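Local atomic coordinates of magnesium transporter MgtE (Enterococcus faecalis, PDB entry 2OUX), a protein that probably carries magnesium ions across the cell membrane, its cytosolic part, the piece described here, binding magnesium ions itself. Residues Gln22-Leu32 with His53-Glu62. Numbering follows the deposited sequence.
Sequences QQMNEFRELFL and HLYNYLSPKE
A capping box at the start of helix 60-67 presents Glu62 to Arg28 of helix 24-31. Ser59 OG accepts from Glu62 N, and Glu62 OE1 accepts from Ser59 N at 3.0 Å in a nearly straight bond (170°). Glutamate suits this place because its carboxylate can close the box and still face an arginine: Arg28 NH1 donates to the syn lone pair of Glu62 OE2 at 3.3 Å, and Arg28 NH2 adds a weak bond to the same oxygen within the salt bridge, the guanidinium and carboxylate planes being 38° apart. The long arginine chain, bent at chi3, also brings NE to Tyr57 O at 2.8 Å, a weak bond that gives this backbone carbonyl a donor. Helix 24-31 and the helical segment 53-57 run almost perpendicular (85°) in the all-helical N domain of MgtE, at a place away from the magnesium sites, and Tyr57 fills their crossing. Met24 CA lies over one face of its ring, 4.0 Å from the centroid, while the selenium of this selenomethionine approaches obliquely, a Met-aromatic contact. At the far end of the ring, Gln22 NE2 makes a weak bond to Tyr57 OH. Deeper in, Phe27 lays CD2 3.8 Å from Tyr57 CB and meets Leu58 CG at its edge. Phe31 CE2 touches Leu58 CD1 at 3.3 Å; both phenylalanines continue onto Phe42 of helix 36-43, where broad apolar rings suit a buried junction.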
ATOM      1  N   GLN A  22     -14.965  33.470 -11.240  1.00 54.82           N
ATOM      2  CA  GLN A  22     -13.895  33.857 -10.332  1.00 54.21           C
ATOM      3  C   GLN A  22     -14.294  33.859  -8.857  1.00 54.08           C
ATOM      4  O   GLN A  22     -14.009  34.804  -8.120  1.00 53.56           O
ATOM      5  CB  GLN A  22     -13.331  35.221 -10.742  1.00 54.50           C
ATOM      6  CG  GLN A  22     -12.636  35.187 -12.100  1.00 56.16           C
ATOM      7  CD  GLN A  22     -11.689  36.355 -12.315  1.00 57.26           C
ATOM      8  OE1 GLN A  22     -12.073  37.404 -12.831  1.00 56.83           O
ATOM      9  NE2 GLN A  22     -10.436  36.176 -11.907  1.00 59.37           N
ATOM     10  N   GLN A  23     -14.946  32.778  -8.439  1.00 53.39           N
ATOM     11  CA  GLN A  23     -15.387  32.601  -7.059  1.00 54.60           C
ATOM     12  C   GLN A  23     -14.294  31.794  -6.350  1.00 54.47           C
ATOM     13  O   GLN A  23     -14.477  30.613  -6.048  1.00 54.72           O
ATOM     14  CB  GLN A  23     -16.710  31.824  -7.030  1.00 55.67           C
ATOM     15  CG  GLN A  23     -17.782  32.359  -7.978  1.00 57.67           C
ATOM     16  CD  GLN A  23     -18.993  31.436  -8.093  1.00 59.28           C
ATOM     17  OE1 GLN A  23     -19.687  31.178  -7.109  1.00 60.30           O
ATOM     18  NE2 GLN A  23     -19.248  30.935  -9.299  1.00 58.52           N
HETATM   19  N   MSE A  24     -13.158  32.442  -6.094  1.00 54.18           N
HETATM   20  CA  MSE A  24     -12.006  31.801  -5.462  1.00 53.76           C
HETATM   21  C   MSE A  24     -12.300  30.788  -4.361  1.00 53.12           C
HETATM   22  O   MSE A  24     -11.914  29.623  -4.464  1.00 53.46           O
HETATM   23  CB  MSE A  24     -11.041  32.864  -4.922  1.00 54.95           C
HETATM   24  CG  MSE A  24      -9.792  32.285  -4.254  1.00 56.60           C
HETATM   25 SE   MSE A  24      -8.383  33.577  -3.898  1.00 58.97          SE
HETATM   26  CE  MSE A  24      -8.704  33.872  -2.013  1.00 56.29           C
ATOM     27  N   ASN A  25     -12.983  31.220  -3.308  1.00 51.74           N
ATOM     28  CA  ASN A  25     -13.282  30.334  -2.187  1.00 50.01           C
ATOM     29  C   ASN A  25     -14.181  29.141  -2.530  1.00 47.84           C
ATOM     30  O   ASN A  25     -13.958  28.029  -2.036  1.00 44.14           O
ATOM     31  CB  ASN A  25     -13.875  31.157  -1.042  1.00 52.84           C
ATOM     32  CG  ASN A  25     -12.959  32.306  -0.619  1.00 56.86           C
ATOM     33  OD1 ASN A  25     -11.890  32.092  -0.036  1.00 56.60           O
ATOM     34  ND2 ASN A  25     -13.369  33.535  -0.933  1.00 59.03           N
ATOM     35  N   GLU A  26     -15.191  29.362  -3.370  1.00 45.58           N
ATOM     36  CA  GLU A  26     -16.082  28.274  -3.768  1.00 42.93           C
ATOM     37  C   GLU A  26     -15.251  27.270  -4.568  1.00 40.09           C
ATOM     38  O   GLU A  26     -15.375  26.057  -4.396  1.00 37.22           O
ATOM     39  CB  GLU A  26     -17.216  28.799  -4.644  1.00 45.54           C
ATOM     40  CG  GLU A  26     -18.623  28.448  -4.159  1.00 51.69           C
ATOM     41  CD  GLU A  26     -18.887  26.948  -4.052  1.00 54.69           C
ATOM     42  OE1 GLU A  26     -19.923  26.493  -4.587  1.00 54.52           O
ATOM     43  OE2 GLU A  26     -18.079  26.224  -3.421  1.00 56.94           O
ATOM     44  N   PHE A  27     -14.401  27.800  -5.443  1.00 37.91           N
ATOM     45  CA  PHE A  27     -13.528  26.991  -6.275  1.00 35.77           C
ATOM     46  C   PHE A  27     -12.634  26.116  -5.406  1.00 35.98           C
ATOM     47  O   PHE A  27     -12.629  24.896  -5.538  1.00 35.78           O
ATOM     48  CB  PHE A  27     -12.644  27.885  -7.139  1.00 34.09           C
ATOM     49  CG  PHE A  27     -11.602  27.132  -7.896  1.00 33.52           C
ATOM     50  CD1 PHE A  27     -11.938  26.429  -9.051  1.00 32.32           C
ATOM     51  CD2 PHE A  27     -10.297  27.068  -7.427  1.00 31.65           C
ATOM     52  CE1 PHE A  27     -10.989  25.676  -9.721  1.00 31.40           C
ATOM     53  CE2 PHE A  27      -9.340  26.316  -8.094  1.00 31.09           C
ATOM     54  CZ  PHE A  27      -9.686  25.619  -9.242  1.00 30.45           C
ATOM     55  N   ARG A  28     -11.876  26.756  -4.522  1.00 35.00           N
ATOM     56  CA  ARG A  28     -10.971  26.056  -3.628  1.00 35.36           C
ATOM     57  C   ARG A  28     -11.639  24.920  -2.879  1.00 36.04           C
ATOM     58  O   ARG A  28     -11.109  23.807  -2.845  1.00 35.31           O
ATOM     59  CB  ARG A  28     -10.360  27.027  -2.622  1.00 35.33           C
ATOM     60  CG  ARG A  28      -9.405  28.023  -3.231  1.00 34.79           C
ATOM     61  CD  ARG A  28      -8.727  28.828  -2.152  1.00 35.15           C
ATOM     62  NE  ARG A  28      -7.281  28.730  -2.260  1.00 39.33           N
ATOM     63  CZ  ARG A  28      -6.518  27.899  -1.556  1.00 37.16           C
ATOM     64  NH1 ARG A  28      -7.044  27.074  -0.666  1.00 33.67           N
ATOM     65  NH2 ARG A  28      -5.214  27.901  -1.754  1.00 39.70           N
ATOM     66  N   GLU A  29     -12.794  25.204  -2.272  1.00 36.94           N
ATOM     67  CA  GLU A  29     -13.542  24.194  -1.514  1.00 38.30           C
ATOM     68  C   GLU A  29     -13.830  22.960  -2.355  1.00 37.08           C
ATOM     69  O   GLU A  29     -13.624  21.834  -1.907  1.00 36.81           O
ATOM     70  CB  GLU A  29     -14.891  24.741  -1.029  1.00 41.21           C
ATOM     71  CG  GLU A  29     -14.859  25.691   0.155  1.00 46.88           C
ATOM     72  CD  GLU A  29     -16.257  26.193   0.510  1.00 48.86           C
ATOM     73  OE1 GLU A  29     -17.105  25.370   0.921  1.00 49.96           O
ATOM     74  OE2 GLU A  29     -16.509  27.409   0.366  1.00 49.94           O
ATOM     75  N   LEU A  30     -14.336  23.185  -3.565  1.00 35.62           N
ATOM     76  CA  LEU A  30     -14.677  22.097  -4.475  1.00 34.76           C
ATOM     77  C   LEU A  30     -13.433  21.362  -4.973  1.00 32.12           C
ATOM     78  O   LEU A  30     -13.301  20.157  -4.783  1.00 32.39           O
ATOM     79  CB  LEU A  30     -15.471  22.644  -5.668  1.00 35.07           C
ATOM     80  CG  LEU A  30     -16.862  23.215  -5.368  1.00 36.45           C
ATOM     81  CD1 LEU A  30     -17.435  23.860  -6.621  1.00 37.34           C
ATOM     82  CD2 LEU A  30     -17.775  22.107  -4.868  1.00 36.57           C
ATOM     83  N   PHE A  31     -12.527  22.107  -5.596  1.00 29.22           N
ATOM     84  CA  PHE A  31     -11.294  21.554  -6.137  1.00 29.01           C
ATOM     85  C   PHE A  31     -10.546  20.720  -5.103  1.00 28.46           C
ATOM     86  O   PHE A  31     -10.213  19.561  -5.352  1.00 27.82           O
ATOM     87  CB  PHE A  31     -10.383  22.687  -6.634  1.00 27.19           C
ATOM     88  CG  PHE A  31      -9.119  22.205  -7.311  1.00 27.55           C
ATOM     89  CD1 PHE A  31      -9.140  21.760  -8.633  1.00 28.92           C
ATOM     90  CD2 PHE A  31      -7.915  22.170  -6.614  1.00 27.01           C
ATOM     91  CE1 PHE A  31      -7.973  21.283  -9.253  1.00 27.49           C
ATOM     92  CE2 PHE A  31      -6.744  21.694  -7.219  1.00 27.92           C
ATOM     93  CZ  PHE A  31      -6.773  21.251  -8.542  1.00 27.96           C
ATOM     94  N   LEU A  32     -10.295  21.315  -3.942  1.00 29.13           N
ATOM     95  CA  LEU A  32      -9.561  20.648  -2.876  1.00 29.07           C
ATOM     96  C   LEU A  32     -10.320  19.483  -2.252  1.00 28.72           C
ATOM     97  O   LEU A  32      -9.773  18.756  -1.447  1.00 29.89           O
ATOM     98  CB  LEU A  32      -9.159  21.675  -1.804  1.00 30.14           C
ATOM     99  CG  LEU A  32      -7.727  22.240  -1.779  1.00 30.60           C
ATOM    100  CD1 LEU A  32      -7.063  22.139  -3.142  1.00 30.99           C
ATOM    101  CD2 LEU A  32      -7.767  23.696  -1.310  1.00 30.46           C
ATOM    102  N   HIS A  53      -6.145  31.139 -14.308  1.00 40.21           N
ATOM    103  CA  HIS A  53      -6.948  31.489 -13.138  1.00 40.91           C
ATOM    104  C   HIS A  53      -6.613  30.513 -12.036  1.00 39.56           C
ATOM    105  O   HIS A  53      -6.425  30.894 -10.879  1.00 39.70           O
ATOM    106  CB  HIS A  53      -8.446  31.363 -13.432  1.00 42.48           C
ATOM    107  CG  HIS A  53      -8.971  32.406 -14.355  1.00 45.51           C
ATOM    108  ND1 HIS A  53      -8.942  33.750 -14.063  1.00 46.34           N
ATOM    109  CD2 HIS A  53      -9.562  32.305 -15.579  1.00 45.23           C
ATOM    110  CE1 HIS A  53      -9.486  34.433 -15.054  1.00 47.24           C
ATOM    111  NE2 HIS A  53      -9.869  33.571 -15.984  1.00 45.10           N
ATOM    112  N   LEU A  54      -6.544  29.241 -12.415  1.00 38.18           N
ATOM    113  CA  LEU A  54      -6.261  28.180 -11.469  1.00 36.56           C
ATOM    114  C   LEU A  54      -4.954  28.404 -10.723  1.00 36.59           C
ATOM    115  O   LEU A  54      -4.870  28.119  -9.529  1.00 36.57           O
ATOM    116  CB  LEU A  54      -6.268  26.834 -12.188  1.00 35.03           C
ATOM    117  CG  LEU A  54      -6.126  25.597 -11.310  1.00 31.32           C
ATOM    118  CD1 LEU A  54      -6.678  24.404 -12.036  1.00 32.17           C
ATOM    119  CD2 LEU A  54      -4.669  25.396 -10.956  1.00 32.36           C
ATOM    120  N   TYR A  55      -3.947  28.930 -11.415  1.00 36.55           N
ATOM    121  CA  TYR A  55      -2.654  29.209 -10.791  1.00 36.93           C
ATOM    122  C   TYR A  55      -2.806  30.313  -9.749  1.00 38.80           C
ATOM    123  O   TYR A  55      -2.032  30.390  -8.796  1.00 38.15           O
ATOM    124  CB  TYR A  55      -1.629  29.643 -11.849  1.00 35.87           C
ATOM    125  CG  TYR A  55      -1.357  28.603 -12.920  1.00 37.05           C
ATOM    126  CD1 TYR A  55      -1.158  28.977 -14.252  1.00 37.20           C
ATOM    127  CD2 TYR A  55      -1.306  27.242 -12.604  1.00 37.51           C
ATOM    128  CE1 TYR A  55      -0.919  28.021 -15.242  1.00 36.70           C
ATOM    129  CE2 TYR A  55      -1.066  26.278 -13.589  1.00 36.41           C
ATOM    130  CZ  TYR A  55      -0.876  26.672 -14.901  1.00 37.50           C
ATOM    131  OH  TYR A  55      -0.660  25.714 -15.866  1.00 37.58           O
ATOM    132  N   ASN A  56      -3.810  31.167  -9.931  1.00 40.17           N
ATOM    133  CA  ASN A  56      -4.044  32.264  -8.997  1.00 41.45           C
ATOM    134  C   ASN A  56      -4.784  31.839  -7.723  1.00 42.03           C
ATOM    135  O   ASN A  56      -4.716  32.529  -6.707  1.00 42.43           O
ATOM    136  CB  ASN A  56      -4.833  33.391  -9.681  1.00 42.16           C
ATOM    137  CG  ASN A  56      -4.114  33.960 -10.898  1.00 42.85           C
ATOM    138  OD1 ASN A  56      -2.900  34.178 -10.874  1.00 42.01           O
ATOM    139  ND2 ASN A  56      -4.868  34.221 -11.963  1.00 41.61           N
ATOM    140  N   TYR A  57      -5.484  30.710  -7.764  1.00 41.78           N
ATOM    141  CA  TYR A  57      -6.233  30.259  -6.595  1.00 42.12           C
ATOM    142  C   TYR A  57      -5.570  29.136  -5.810  1.00 40.90           C
ATOM    143  O   TYR A  57      -6.051  28.753  -4.743  1.00 40.07           O
ATOM    144  CB  TYR A  57      -7.637  29.817  -7.005  1.00 45.63           C
ATOM    145  CG  TYR A  57      -8.449  30.886  -7.699  1.00 49.80           C
ATOM    146  CD1 TYR A  57      -8.492  32.188  -7.205  1.00 52.41           C
ATOM    147  CD2 TYR A  57      -9.180  30.595  -8.846  1.00 52.55           C
ATOM    148  CE1 TYR A  57      -9.250  33.172  -7.832  1.00 54.46           C
ATOM    149  CE2 TYR A  57      -9.941  31.568  -9.482  1.00 55.60           C
ATOM    150  CZ  TYR A  57      -9.968  32.854  -8.970  1.00 55.43           C
ATOM    151  OH  TYR A  57     -10.724  33.817  -9.590  1.00 59.59           O
ATOM    152  N   LEU A  58      -4.470  28.606  -6.332  1.00 39.38           N
ATOM    153  CA  LEU A  58      -3.774  27.519  -5.658  1.00 39.01           C
ATOM    154  C   LEU A  58      -2.326  27.870  -5.378  1.00 38.55           C
ATOM    155  O   LEU A  58      -1.652  28.472  -6.208  1.00 39.09           O
ATOM    156  CB  LEU A  58      -3.843  26.249  -6.505  1.00 38.19           C
ATOM    157  CG  LEU A  58      -5.265  25.727  -6.713  1.00 37.98           C
ATOM    158  CD1 LEU A  58      -5.282  24.646  -7.769  1.00 37.09           C
ATOM    159  CD2 LEU A  58      -5.801  25.213  -5.392  1.00 36.25           C
ATOM    160  N   SER A  59      -1.866  27.499  -4.192  1.00 38.15           N
ATOM    161  CA  SER A  59      -0.495  27.755  -3.786  1.00 38.06           C
ATOM    162  C   SER A  59       0.413  26.753  -4.493  1.00 38.01           C
ATOM    163  O   SER A  59      -0.056  25.753  -5.028  1.00 39.11           O
ATOM    164  CB  SER A  59      -0.355  27.561  -2.283  1.00 37.34           C
ATOM    165  OG  SER A  59      -0.487  26.187  -1.949  1.00 37.31           O
ATOM    166  N   PRO A  60       1.725  27.020  -4.513  1.00 37.10           N
ATOM    167  CA  PRO A  60       2.641  26.086  -5.167  1.00 37.00           C
ATOM    168  C   PRO A  60       2.558  24.697  -4.534  1.00 36.62           C
ATOM    169  O   PRO A  60       2.649  23.689  -5.236  1.00 38.71           O
ATOM    170  CB  PRO A  60       3.997  26.751  -4.967  1.00 36.35           C
ATOM    171  CG  PRO A  60       3.639  28.218  -5.103  1.00 35.97           C
ATOM    172  CD  PRO A  60       2.397  28.303  -4.233  1.00 36.92           C
ATOM    173  N   LYS A  61       2.388  24.644  -3.214  1.00 35.48           N
ATOM    174  CA  LYS A  61       2.269  23.360  -2.528  1.00 35.05           C
ATOM    175  C   LYS A  61       1.044  22.633  -3.047  1.00 32.47           C
ATOM    176  O   LYS A  61       1.121  21.472  -3.434  1.00 34.21           O
ATOM    177  CB  LYS A  61       2.116  23.540  -1.016  1.00 37.52           C
ATOM    178  CG  LYS A  61       3.342  24.062  -0.312  1.00 41.12           C
ATOM    179  CD  LYS A  61       3.128  24.092   1.198  1.00 45.42           C
ATOM    180  CE  LYS A  61       4.261  24.836   1.918  1.00 47.50           C
ATOM    181  NZ  LYS A  61       5.616  24.243   1.675  1.00 50.18           N
ATOM    182  N   GLU A  62      -0.091  23.319  -3.051  1.00 27.69           N
ATOM    183  CA  GLU A  62      -1.329  22.717  -3.522  1.00 28.03           C
ATOM    184  C   GLU A  62      -1.245  22.257  -4.983  1.00 27.55           C
ATOM    185  O   GLU A  62      -1.760  21.201  -5.343  1.00 26.43           O
ATOM    186  CB  GLU A  62      -2.486  23.705  -3.338  1.00 25.99           C
ATOM    187  CG  GLU A  62      -2.640  24.144  -1.883  1.00 27.69           C
ATOM    188  CD  GLU A  62      -3.708  25.205  -1.678  1.00 26.02           C
ATOM    189  OE1 GLU A  62      -3.877  26.045  -2.579  1.00 24.26           O
ATOM    190  OE2 GLU A  62      -4.360  25.209  -0.609  1.00 25.31           O
TER